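Local coordinates for galactofuranose-binding protein YtfQ (Escherichia coli, PDB 2VK2) that binds alpha- and beta-galactofuranose in the periplasm as the solute-binding component of an ABC transporter that imports the sugar, at residues D118-E123 / K148-A153; K184-N187 / N191-M194; G205-I210 / I221-I226; K234-G239 / D283-E288. One frame throughout, in Å; residues are numbered along the deposited sequence.

Contact 1 of 4, residues D118-E123 / K148-A153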
loop_
_atom_site.group_PDB
_atom_site.type_symbol
_atom_site.label_atom_id
_atom_site.label_comp_id
_atom_site.label_asym_id
_atom_site.label_seq_id
_atom_site.Cartn_x
_atom_site.Cartn_y
_atom_site.Cartn_z
ATOM N N ASP A 118 5.135 -16.398 -4.881
ATOM C CA ASP A 118 4.649 -17.677 -5.407
ATOM C C ASP A 118 4.566 -17.629 -6.934
ATOM O O ASP A 118 4.956 -18.580 -7.619
ATOM C CB ASP A 118 3.263 -18.020 -4.844
ATOM C CG ASP A 118 3.288 -18.410 -3.374
ATOM O OD1 ASP A 118 4.379 -18.640 -2.812
ATOM O OD2 ASP A 118 2.190 -18.495 -2.783
ATOM N N TRP A 119 4.057 -16.519 -7.459
ATOM C CA TRP A 119 3.978 -16.328 -8.901
ATOM C C TRP A 119 5.369 -16.416 -9.531
ATOM O O TRP A 119 5.557 -17.102 -10.538
ATOM C CB TRP A 119 3.315 -14.990 -9.253
ATOM C CG TRP A 119 3.541 -14.635 -10.682
ATOM C CD1 TRP A 119 2.851 -15.100 -11.759
ATOM C CD2 TRP A 119 4.570 -13.785 -11.198
ATOM N NE1 TRP A 119 3.377 -14.581 -12.916
ATOM C CE2 TRP A 119 4.432 -13.768 -12.600
ATOM C CE3 TRP A 119 5.589 -13.028 -10.611
ATOM C CZ2 TRP A 119 5.276 -13.024 -13.423
ATOM C CZ3 TRP A 119 6.425 -12.288 -11.428
ATOM C CH2 TRP A 119 6.263 -12.292 -12.820
ATOM N N LEU A 120 6.339 -15.728 -8.933
ATOM C CA LEU A 120 7.701 -15.697 -9.464
ATOM C C LEU A 120 8.353 -17.076 -9.465
ATOM O O LEU A 120 9.003 -17.455 -10.440
ATOM C CB LEU A 120 8.569 -14.713 -8.672
ATOM C CG LEU A 120 10.004 -14.548 -9.181
ATOM C CD1 LEU A 120 10.024 -13.929 -10.576
ATOM C CD2 LEU A 120 10.814 -13.711 -8.208
ATOM N N VAL A 121 8.177 -17.823 -8.379
ATOM C CA VAL A 121 8.722 -19.176 -8.284
ATOM C C VAL A 121 8.239 -20.030 -9.457
ATOM O O VAL A 121 9.035 -20.719 -10.101
ATOM C CB VAL A 121 8.340 -19.850 -6.943
ATOM C CG1 VAL A 121 8.721 -21.327 -6.949
ATOM C CG2 VAL A 121 9.013 -19.138 -5.781
ATOM N N LYS A 122 6.939 -19.974 -9.737
ATOM C CA LYS A 122 6.362 -20.714 -10.859
ATOM C C LYS A 122 6.854 -20.185 -12.207
ATOM O O LYS A 122 7.161 -20.966 -13.112
ATOM C CB LYS A 122 4.833 -20.656 -10.809
ATOM C CG LYS A 122 4.217 -21.483 -9.700
ATOM C CD LYS A 122 2.724 -21.237 -9.590
ATOM N N GLU A 123 6.932 -18.863 -12.337
ATOM C CA GLU A 123 7.325 -18.218 -13.592
ATOM C C GLU A 123 8.738 -18.606 -14.031
ATOM O O GLU A 123 8.952 -18.964 -15.190
ATOM C CB GLU A 123 7.213 -16.694 -13.454
ATOM C CG GLU A 123 7.581 -15.893 -14.705
ATOM C CD GLU A 123 6.596 -16.064 -15.850
ATOM O OE1 GLU A 123 5.425 -16.426 -15.599
ATOM O OE2 GLU A 123 6.999 -15.823 -17.006
ATOM N N LYS A 148 8.550 -9.362 3.967
ATOM C CA LYS A 148 8.512 -10.683 4.605
ATOM C C LYS A 148 7.772 -11.712 3.752
ATOM O O LYS A 148 8.239 -12.836 3.593
ATOM C CB LYS A 148 7.864 -10.608 5.997
ATOM C CG LYS A 148 7.781 -11.961 6.710
ATOM C CD LYS A 148 6.999 -11.884 8.014
ATOM C CE LYS A 148 6.767 -13.263 8.619
ATOM N NZ LYS A 148 5.712 -13.242 9.672
ATOM N N GLY A 149 6.608 -11.338 3.230
ATOM C CA GLY A 149 5.795 -12.268 2.447
ATOM C C GLY A 149 6.510 -12.795 1.215
ATOM O O GLY A 149 6.496 -13.993 0.936
ATOM N N PHE A 150 7.147 -11.889 0.485
ATOM C CA PHE A 150 7.911 -12.257 -0.702
ATOM C C PHE A 150 9.105 -13.131 -0.327
ATOM O O PHE A 150 9.348 -14.155 -0.962
ATOM C CB PHE A 150 8.375 -10.994 -1.426
ATOM C CG PHE A 150 9.127 -11.256 -2.700
ATOM C CD1 PHE A 150 8.451 -11.477 -3.896
ATOM C CD2 PHE A 150 10.513 -11.256 -2.710
ATOM C CE1 PHE A 150 9.150 -11.713 -5.077
ATOM C CE2 PHE A 150 11.215 -11.488 -3.882
ATOM C CZ PHE A 150 10.532 -11.712 -5.069
ATOM N N ALA A 151 9.828 -12.725 0.717
ATOM C CA ALA A 151 11.000 -13.461 1.198
ATOM C C ALA A 151 10.658 -14.898 1.579
ATOM O O ALA A 151 11.389 -15.834 1.237
ATOM C CB ALA A 151 11.624 -12.738 2.387
ATOM N N GLU A 152 9.544 -15.075 2.281
ATOM C CA GLU A 152 9.110 -16.408 2.692
ATOM C C GLU A 152 8.716 -17.264 1.491
ATOM O O GLU A 152 9.044 -18.446 1.439
ATOM C CB GLU A 152 7.945 -16.320 3.680
ATOM C CG GLU A 152 8.313 -15.727 5.035
ATOM C CD GLU A 152 9.271 -16.589 5.840
ATOM O OE1 GLU A 152 9.297 -17.821 5.641
ATOM O OE2 GLU A 152 9.998 -16.025 6.686
ATOM N N ALA A 153 8.033 -16.657 0.522
ATOM C CA ALA A 153 7.567 -17.379 -0.666
ATOM C C ALA A 153 8.703 -17.919 -1.535
ATOM O O ALA A 153 8.540 -18.956 -2.175
ATOM C CB ALA A 153 6.650 -16.493 -1.497
HETATM O O HOH W 1 6.410 -20.172 -3.329
#

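Contact 2 of 4, residues K184-N187 / N191-M194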
loop_
_atom_site.group_PDB
_atom_site.type_symbol
_atom_site.label_atom_id
_atom_site.label_comp_id
_atom_site.label_asym_id
_atom_site.label_seq_id
_atom_site.Cartn_x
_atom_site.Cartn_y
_atom_site.Cartn_z
ATOM N N LYS A 184 22.641 0.325 -13.095
ATOM C CA LYS A 184 24.050 0.709 -13.231
ATOM C C LYS A 184 24.985 -0.152 -12.376
ATOM O O LYS A 184 26.144 -0.364 -12.743
ATOM C CB LYS A 184 24.239 2.186 -12.882
ATOM C CG LYS A 184 23.632 3.137 -13.898
ATOM C CD LYS A 184 23.718 4.578 -13.429
ATOM C CE LYS A 184 22.904 5.503 -14.320
ATOM N NZ LYS A 184 22.855 6.888 -13.779
ATOM N N ALA A 185 24.481 -0.643 -11.246
ATOM C CA ALA A 185 25.258 -1.500 -10.348
ATOM C C ALA A 185 25.269 -2.972 -10.775
ATOM O O ALA A 185 26.003 -3.775 -10.194
ATOM C CB ALA A 185 24.730 -1.376 -8.921
ATOM N N GLU A 186 24.468 -3.326 -11.781
ATOM C CA GLU A 186 24.301 -4.723 -12.187
ATOM C C GLU A 186 24.468 -4.925 -13.696
ATOM O O GLU A 186 23.605 -5.507 -14.359
ATOM C CB GLU A 186 22.934 -5.241 -11.718
ATOM C CG GLU A 186 22.775 -5.313 -10.200
ATOM C CD GLU A 186 23.727 -6.304 -9.539
ATOM O OE1 GLU A 186 24.312 -7.158 -10.239
ATOM O OE2 GLU A 186 23.890 -6.232 -8.305
ATOM N N ASN A 187 25.599 -4.453 -14.222
ATOM C CA ASN A 187 25.976 -4.658 -15.627
ATOM C C ASN A 187 24.919 -4.135 -16.606
ATOM O O ASN A 187 24.409 -4.880 -17.444
ATOM C CB ASN A 187 26.276 -6.146 -15.883
ATOM C CG ASN A 187 26.874 -6.402 -17.259
ATOM O OD1 ASN A 187 27.464 -5.513 -17.871
ATOM N ND2 ASN A 187 26.718 -7.627 -17.750
ATOM N N ASN A 191 22.350 -8.274 -15.253
ATOM C CA ASN A 191 22.382 -9.224 -14.143
ATOM C C ASN A 191 21.100 -9.202 -13.299
ATOM O O ASN A 191 21.065 -9.778 -12.212
ATOM C CB ASN A 191 23.605 -8.950 -13.256
ATOM C CG ASN A 191 23.934 -10.109 -12.329
ATOM O OD1 ASN A 191 23.886 -11.274 -12.728
ATOM N ND2 ASN A 191 24.279 -9.791 -11.086
ATOM N N ILE A 192 20.051 -8.551 -13.802
ATOM C CA ILE A 192 18.757 -8.486 -13.120
ATOM C C ILE A 192 17.717 -9.288 -13.900
ATOM O O ILE A 192 17.575 -9.104 -15.109
ATOM C CB ILE A 192 18.263 -7.031 -12.991
ATOM C CG1 ILE A 192 19.282 -6.180 -12.226
ATOM C CG2 ILE A 192 16.901 -6.991 -12.297
ATOM C CD1 ILE A 192 18.922 -4.711 -12.155
ATOM N N CYS A 193 17.001 -10.167 -13.200
ATOM C CA CYS A 193 15.929 -10.986 -13.779
ATOM C C CYS A 193 14.545 -10.385 -13.523
ATOM O O CYS A 193 13.661 -10.468 -14.376
ATOM C CB CYS A 193 16.006 -12.415 -13.212
ATOM S SG CYS A 193 14.473 -13.404 -13.211
ATOM N N MET A 194 14.361 -9.776 -12.353
ATOM C CA MET A 194 13.045 -9.319 -11.930
ATOM C C MET A 194 13.155 -8.183 -10.921
ATOM O O MET A 194 14.061 -8.170 -10.082
ATOM C CB MET A 194 12.281 -10.502 -11.327
ATOM C CG MET A 194 10.869 -10.199 -10.855
ATOM S SD MET A 194 10.769 -9.994 -9.067
ATOM C CE MET A 194 8.990 -9.902 -8.855
#

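Contact 3 of 4, residues G205-I210 / I221-I226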
loop_
_atom_site.group_PDB
_atom_site.type_symbol
_atom_site.label_atom_id
_atom_site.label_comp_id
_atom_site.label_asym_id
_atom_site.label_seq_id
_atom_site.Cartn_x
_atom_site.Cartn_y
_atom_site.Cartn_z
ATOM N N GLY A 205 7.833 3.480 -12.342
ATOM C CA GLY A 205 9.093 4.211 -12.453
ATOM C C GLY A 205 10.232 3.305 -12.890
ATOM O O GLY A 205 11.038 3.678 -13.747
ATOM N N ALA A 206 10.291 2.108 -12.311
ATOM C CA ALA A 206 11.301 1.118 -12.681
ATOM C C ALA A 206 11.205 0.730 -14.158
ATOM O O ALA A 206 12.224 0.584 -14.831
ATOM C CB ALA A 206 11.181 -0.120 -11.802
ATOM N N ILE A 207 9.980 0.565 -14.652
ATOM C CA ILE A 207 9.752 0.250 -16.062
ATOM C C ILE A 207 10.361 1.319 -16.978
ATOM O O ILE A 207 10.972 0.982 -17.995
ATOM C CB ILE A 207 8.244 0.038 -16.355
ATOM C CG1 ILE A 207 7.788 -1.312 -15.793
ATOM C CG2 ILE A 207 7.960 0.091 -17.854
ATOM C CD1 ILE A 207 6.290 -1.456 -15.678
ATOM N N GLN A 208 10.219 2.593 -16.610
ATOM C CA GLN A 208 10.857 3.691 -17.350
ATOM C C GLN A 208 12.373 3.531 -17.369
ATOM O O GLN A 208 13.004 3.659 -18.421
ATOM C CB GLN A 208 10.543 5.052 -16.721
ATOM C CG GLN A 208 9.095 5.478 -16.713
ATOM C CD GLN A 208 8.923 6.851 -16.083
ATOM O OE1 GLN A 208 9.355 7.861 -16.643
ATOM N NE2 GLN A 208 8.302 6.894 -14.909
ATOM N N ALA A 209 12.956 3.274 -16.199
ATOM C CA ALA A 209 14.405 3.102 -16.075
ATOM C C ALA A 209 14.912 1.925 -16.905
ATOM O O ALA A 209 15.968 2.013 -17.539
ATOM C CB ALA A 209 14.799 2.925 -14.611
ATOM N N ILE A 210 14.158 0.828 -16.903
ATOM C CA ILE A 210 14.521 -0.364 -17.671
ATOM C C ILE A 210 14.537 -0.051 -19.170
ATOM O O ILE A 210 15.483 -0.409 -19.876
ATOM C CB ILE A 210 13.555 -1.540 -17.385
ATOM C CG1 ILE A 210 13.703 -2.019 -15.936
ATOM C CG2 ILE A 210 13.824 -2.703 -18.333
ATOM C CD1 ILE A 210 12.526 -2.833 -15.443
ATOM N N ILE A 221 13.593 -7.917 -17.877
ATOM C CA ILE A 221 13.394 -7.771 -16.440
ATOM C C ILE A 221 11.894 -7.860 -16.166
ATOM O O ILE A 221 11.118 -7.025 -16.633
ATOM C CB ILE A 221 13.977 -6.445 -15.912
ATOM C CG1 ILE A 221 15.492 -6.408 -16.134
ATOM C CG2 ILE A 221 13.661 -6.277 -14.429
ATOM C CD1 ILE A 221 16.157 -5.112 -15.731
ATOM N N LEU A 222 11.495 -8.899 -15.435
ATOM C CA LEU A 222 10.100 -9.108 -15.063
ATOM C C LEU A 222 9.709 -8.099 -13.991
ATOM O O LEU A 222 10.571 -7.589 -13.275
ATOM C CB LEU A 222 9.903 -10.526 -14.517
ATOM C CG LEU A 222 10.304 -11.693 -15.425
ATOM C CD1 LEU A 222 10.274 -12.996 -14.641
ATOM C CD2 LEU A 222 9.395 -11.772 -16.647
ATOM N N THR A 223 8.416 -7.812 -13.878
ATOM C CA THR A 223 7.920 -6.939 -12.816
ATOM C C THR A 223 6.838 -7.634 -12.005
ATOM O O THR A 223 5.953 -8.297 -12.550
ATOM C CB THR A 223 7.366 -5.597 -13.356
ATOM O OG1 THR A 223 6.048 -5.779 -13.894
ATOM C CG2 THR A 223 8.290 -5.013 -14.415
ATOM N N GLY A 224 6.930 -7.478 -10.687
ATOM C CA GLY A 224 5.895 -7.920 -9.760
ATOM C C GLY A 224 5.686 -6.808 -8.754
ATOM O O GLY A 224 6.649 -6.305 -8.187
ATOM N N SER A 225 4.439 -6.402 -8.551
ATOM C CA SER A 225 4.146 -5.265 -7.685
ATOM C C SER A 225 2.742 -5.373 -7.106
ATOM O O SER A 225 2.036 -6.344 -7.358
ATOM C CB SER A 225 4.343 -3.954 -8.450
ATOM O OG SER A 225 3.554 -3.917 -9.626
ATOM N N ILE A 226 2.359 -4.393 -6.294
ATOM C CA ILE A 226 1.104 -4.455 -5.560
ATOM C C ILE A 226 0.351 -3.134 -5.661
ATOM O O ILE A 226 0.955 -2.069 -5.576
ATOM C CB ILE A 226 1.373 -4.790 -4.071
ATOM C CG1 ILE A 226 2.019 -6.177 -3.941
ATOM C CG2 ILE A 226 0.085 -4.736 -3.252
ATOM C CD1 ILE A 226 2.791 -6.383 -2.658
#

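Contact 4 of 4, residues K234-G239 / D283-E288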
loop_
_atom_site.group_PDB
_atom_site.type_symbol
_atom_site.label_atom_id
_atom_site.label_comp_id
_atom_site.label_asym_id
_atom_site.label_seq_id
_atom_site.Cartn_x
_atom_site.Cartn_y
_atom_site.Cartn_z
ATOM N N LYS A 234 -2.392 -0.916 -17.763
ATOM C CA LYS A 234 -1.956 -0.328 -19.031
ATOM C C LYS A 234 -0.575 -0.855 -19.418
ATOM O O LYS A 234 -0.336 -1.183 -20.580
ATOM C CB LYS A 234 -1.938 1.199 -18.947
ATOM C CG LYS A 234 -3.319 1.812 -18.831
ATOM C CD LYS A 234 -3.280 3.322 -18.900
ATOM C CE LYS A 234 -4.677 3.899 -18.798
ATOM N NZ LYS A 234 -4.709 5.362 -19.068
ATOM N N ALA A 235 0.325 -0.954 -18.442
ATOM C CA ALA A 235 1.652 -1.511 -18.682
ATOM C C ALA A 235 1.568 -2.974 -19.113
ATOM O O ALA A 235 2.260 -3.389 -20.042
ATOM C CB ALA A 235 2.515 -1.372 -17.441
ATOM N N MET A 236 0.712 -3.749 -18.451
ATOM C CA MET A 236 0.504 -5.149 -18.827
ATOM C C MET A 236 0.014 -5.282 -20.266
ATOM O O MET A 236 0.476 -6.149 -21.008
ATOM C CB MET A 236 -0.504 -5.827 -17.901
ATOM C CG MET A 236 0.012 -6.101 -16.503
ATOM S SD MET A 236 -1.218 -6.985 -15.540
ATOM C CE MET A 236 -0.439 -6.988 -13.928
ATOM N N MET A 237 -0.924 -4.425 -20.655
ATOM C CA MET A 237 -1.473 -4.460 -22.012
ATOM C C MET A 237 -0.420 -4.121 -23.075
ATOM O O MET A 237 -0.512 -4.598 -24.208
ATOM C CB MET A 237 -2.679 -3.529 -22.113
ATOM C CG MET A 237 -3.883 -4.050 -21.345
ATOM S SD MET A 237 -5.184 -2.829 -21.142
ATOM C CE MET A 237 -5.816 -2.733 -22.814
ATOM N N ASP A 238 0.578 -3.320 -22.704
ATOM C CA ASP A 238 1.713 -3.016 -23.583
ATOM C C ASP A 238 2.851 -4.035 -23.478
ATOM O O ASP A 238 3.883 -3.879 -24.134
ATOM C CB ASP A 238 2.263 -1.614 -23.283
ATOM C CG ASP A 238 1.363 -0.507 -23.792
ATOM O OD1 ASP A 238 0.535 -0.762 -24.693
ATOM O OD2 ASP A 238 1.491 0.631 -23.295
ATOM N N GLY A 239 2.671 -5.066 -22.654
ATOM C CA GLY A 239 3.664 -6.130 -22.507
ATOM C C GLY A 239 4.836 -5.786 -21.602
ATOM O O GLY A 239 5.855 -6.477 -21.623
ATOM N N ASP A 283 -3.407 -11.426 -18.811
ATOM C CA ASP A 283 -4.591 -12.018 -19.446
ATOM C C ASP A 283 -5.919 -11.408 -18.974
ATOM O O ASP A 283 -6.931 -11.535 -19.663
ATOM C CB ASP A 283 -4.611 -13.542 -19.259
ATOM C CG ASP A 283 -4.798 -13.960 -17.809
ATOM O OD1 ASP A 283 -4.303 -13.252 -16.908
ATOM O OD2 ASP A 283 -5.437 -15.007 -17.570
ATOM N N THR A 284 -5.915 -10.752 -17.814
ATOM C CA THR A 284 -7.110 -10.083 -17.288
ATOM C C THR A 284 -6.956 -8.560 -17.194
ATOM O O THR A 284 -7.823 -7.885 -16.637
ATOM C CB THR A 284 -7.460 -10.618 -15.886
ATOM O OG1 THR A 284 -6.374 -10.360 -14.991
ATOM C CG2 THR A 284 -7.731 -12.115 -15.933
ATOM N N ALA A 285 -5.867 -8.022 -17.743
ATOM C CA ALA A 285 -5.522 -6.603 -17.575
ATOM C C ALA A 285 -6.577 -5.654 -18.135
ATOM O O ALA A 285 -6.941 -4.671 -17.487
ATOM C CB ALA A 285 -4.164 -6.309 -18.201
ATOM N N LYS A 286 -7.062 -5.947 -19.338
ATOM C CA LYS A 286 -8.074 -5.109 -19.981
ATOM C C LYS A 286 -9.357 -5.052 -19.151
ATOM O O LYS A 286 -9.917 -3.974 -18.942
ATOM C CB LYS A 286 -8.379 -5.622 -21.392
ATOM C CG LYS A 286 -9.241 -4.683 -22.222
ATOM C CD LYS A 286 -9.384 -5.182 -23.651
ATOM C CE LYS A 286 -10.276 -4.270 -24.478
ATOM N NZ LYS A 286 -11.684 -4.267 -23.992
ATOM N N GLU A 287 -9.807 -6.213 -18.679
ATOM C CA GLU A 287 -11.016 -6.307 -17.855
ATOM C C GLU A 287 -10.869 -5.549 -16.537
ATOM O O GLU A 287 -11.793 -4.859 -16.110
ATOM C CB GLU A 287 -11.364 -7.770 -17.565
ATOM C CG GLU A 287 -11.837 -8.550 -18.780
ATOM N N GLU A 288 -9.711 -5.683 -15.895
ATOM C CA GLU A 288 -9.455 -4.992 -14.630
ATOM C C GLU A 288 -9.341 -3.483 -14.818
ATOM O O GLU A 288 -9.852 -2.719 -13.998
ATOM C CB GLU A 288 -8.196 -5.543 -13.950
ATOM C CG GLU A 288 -8.364 -6.952 -13.402
ATOM C CD GLU A 288 -9.529 -7.070 -12.435
ATOM O OE1 GLU A 288 -9.627 -6.235 -11.510
ATOM O OE2 GLU A 288 -10.352 -7.996 -12.604
#

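Contact 1 of 4, residues D118-E123 / K148-A153
Helix-against-helix packing of A153, L120 and F150, with a water bridge, joins helix 109-124 to helix 141-153 on one flank of the mixed sheet of the periplasmic binding protein fold. The two helices run in roughly the same direction, their local axes inclined at 33° and separated by 9.7 Å. The backbones come nearest at D118 and A153, whose CA atoms are 5.6 Å apart, and the small A153 fits there: its methyl group faces helix 109-124 beside D118, with A153 CB 3.4 Å from D118 OD1. Deeper in, L120 sends one branch to the rim of the F150 ring. L120 CD2 lies near the ring plane, 3.7 Å from F150 CZ, an edge contact; the same ring also stacks with Y196. F150 CG stands anti to the backbone N (chi1 -178°), which swings the ring across to L120. V121 adds its CG2 beside the carbonyl oxygen of A153. A water donates to D118 OD1 at 2.6 Å and to A153 O at 2.7 Å, while D118 OD2 forms a salt bridge with K114. The carboxylate is thus gripped at both oxygens, which probably favours its ionised form, and the water serves the carbonyl at the last residue of helix 141-153, so the polar atoms of D118 and A153 are linked through solvent while L120 and F150 make the apolar part of the contact.

Contact 2 of 4, residues K184-N187 / N191-M194
E186 meets N191 and I192 across the short loop that carries the chain from helix 172-185 toward strand 194-197, and its side chain can be followed outward atom by atom. E186 CB rests on the ethyl arm of I192, 3.8 Å from I192 CG1, and the two side chains cross at about a right angle. E186 CG also stays near that arm, at 4.1 Å from I192 CG1. CG lies anti to the carbonyl carbon, and a bend at chi2 (-64°) brings the carboxylate round to the amide of N191. There E186 OE1 accepts from N191 ND2 at 2.8 Å in an almost straight bond of 177°. The oxygen lies in the amide plane of N191, whereas the nitrogen meets the syn side of OE1 from 35° out of the carboxylate plane. The other oxygen, OE2, pairs with R164 of strand 160-167. In the backbone, N191 N donates to E186 O at 3.2 Å, so backbone and side chain close the loop together. An alanine in place of E186 would keep the CB contact with I192 but would probably leave the N191 amide free to turn and R164 without its carboxylate mate. A little further on, C193 is tied to C129 by a disulfide. The carboxylate thus divides its two oxygens between a neutral amide and a guanidinium group, a combination likely to favour its charged form and to hold its plane against rotation.

Contact 3 of 4, residues G205-I210 / I221-I226
I210 and I221 face one another obliquely, each directing its CB toward the opposite segment. The terminal methyl of I210 reaches the branch point of its partner, with I210 CD1 3.8 Å from I221 CG2 and 3.9 Å from I221 CB. The exchange is reciprocal, because I221 CD1 comes back to I210 CG1 at 4.0 Å. In both residues CG1 lies anti to the carbonyl carbon, chi1 -67° in I210 and -62° in I221, and this sends the two ethyl arms past each other. One helical turn earlier, I207 meets T223 at about a right angle through I207 CG1 and T223 CG2, 4.0 Å apart. The setting is a beta-alpha-beta unit: strand 194-197 leads into helix 200-212, which packs back over the sheet before the chain enters strand 222-225 parallel to the first strand. I221 and T223, two residues apart, point to the helix, whereas L222 between them points away. The polar branch of T223 is spent elsewhere, its OG1 being hydrogen-bonded to the backbone N of N242, while its methyl is the branch that meets I207. L215 and P217, in the connection between helix and strand, add further apolar surface against I210 and I207.

Contact 4 of 4, residues K234-G239 / D283-E288
Apolar contacts between M236, M237 and A285 join helix 230-237 to helix 285-291. The methyl of A285 is the shared element: A285 CB lies 3.7 Å from M236 CB and 3.9 Å from M237 CG, and M236 SD also approaches it. At this point the backbones are close, M236 CA lying 6.3 Å from A285 CA, which suits a residue as small as alanine. A second group of contacts involves the thioether of M237 and the aliphatic part of K286. M237 SD lies 3.9 Å from K286 CA, and a bend at chi3 (72°) turns M237 CE obliquely across the lysine stem, 4.0 Å from K286 CG. The ammonium group of K286 leads away from this hydrocarbon patch. Hydrogen bonds mark the helix ends. In the backbone, G239, with positive phi, closes helix 230-237 in a Schellman motif whose bonds include G239 N to M236 O at 2.9 Å. The T284 side chain, at the N-cap position of the other helix, bonds instead through OG1 to L281 O. The pair lies beside the loops at the ends of strands 243-246 and 278-280: M236 reaches A241 before the first and P282 after the second, while M237 also touches L289 further along helix 285-291.

Overall arrangement
The contacts illustrate how one alpha/beta lobe is assembled round a single sheet. Contacts 2 and 3 are joined where the neighbouring strands 194-197 and 222-225 begin, C193 O accepting a probable hydrogen bond from L222 N at 2.9 Å. M194 also ties contact 2 to contact 1, its SD lying 3.8 Å from L120 CD2. Contacts 1 and 3 meet through packing, including L120 CD1 against L222 CD1, and contact 4 joins contact 3 where A235 CB touches I207 CD1. The sugar site lies at one end of this lobe, which supplies R146, N199 and D227: the side chain of F150 is about 14 Å from bound galactofuranose, and that of M236 about 10 Å from that of D227.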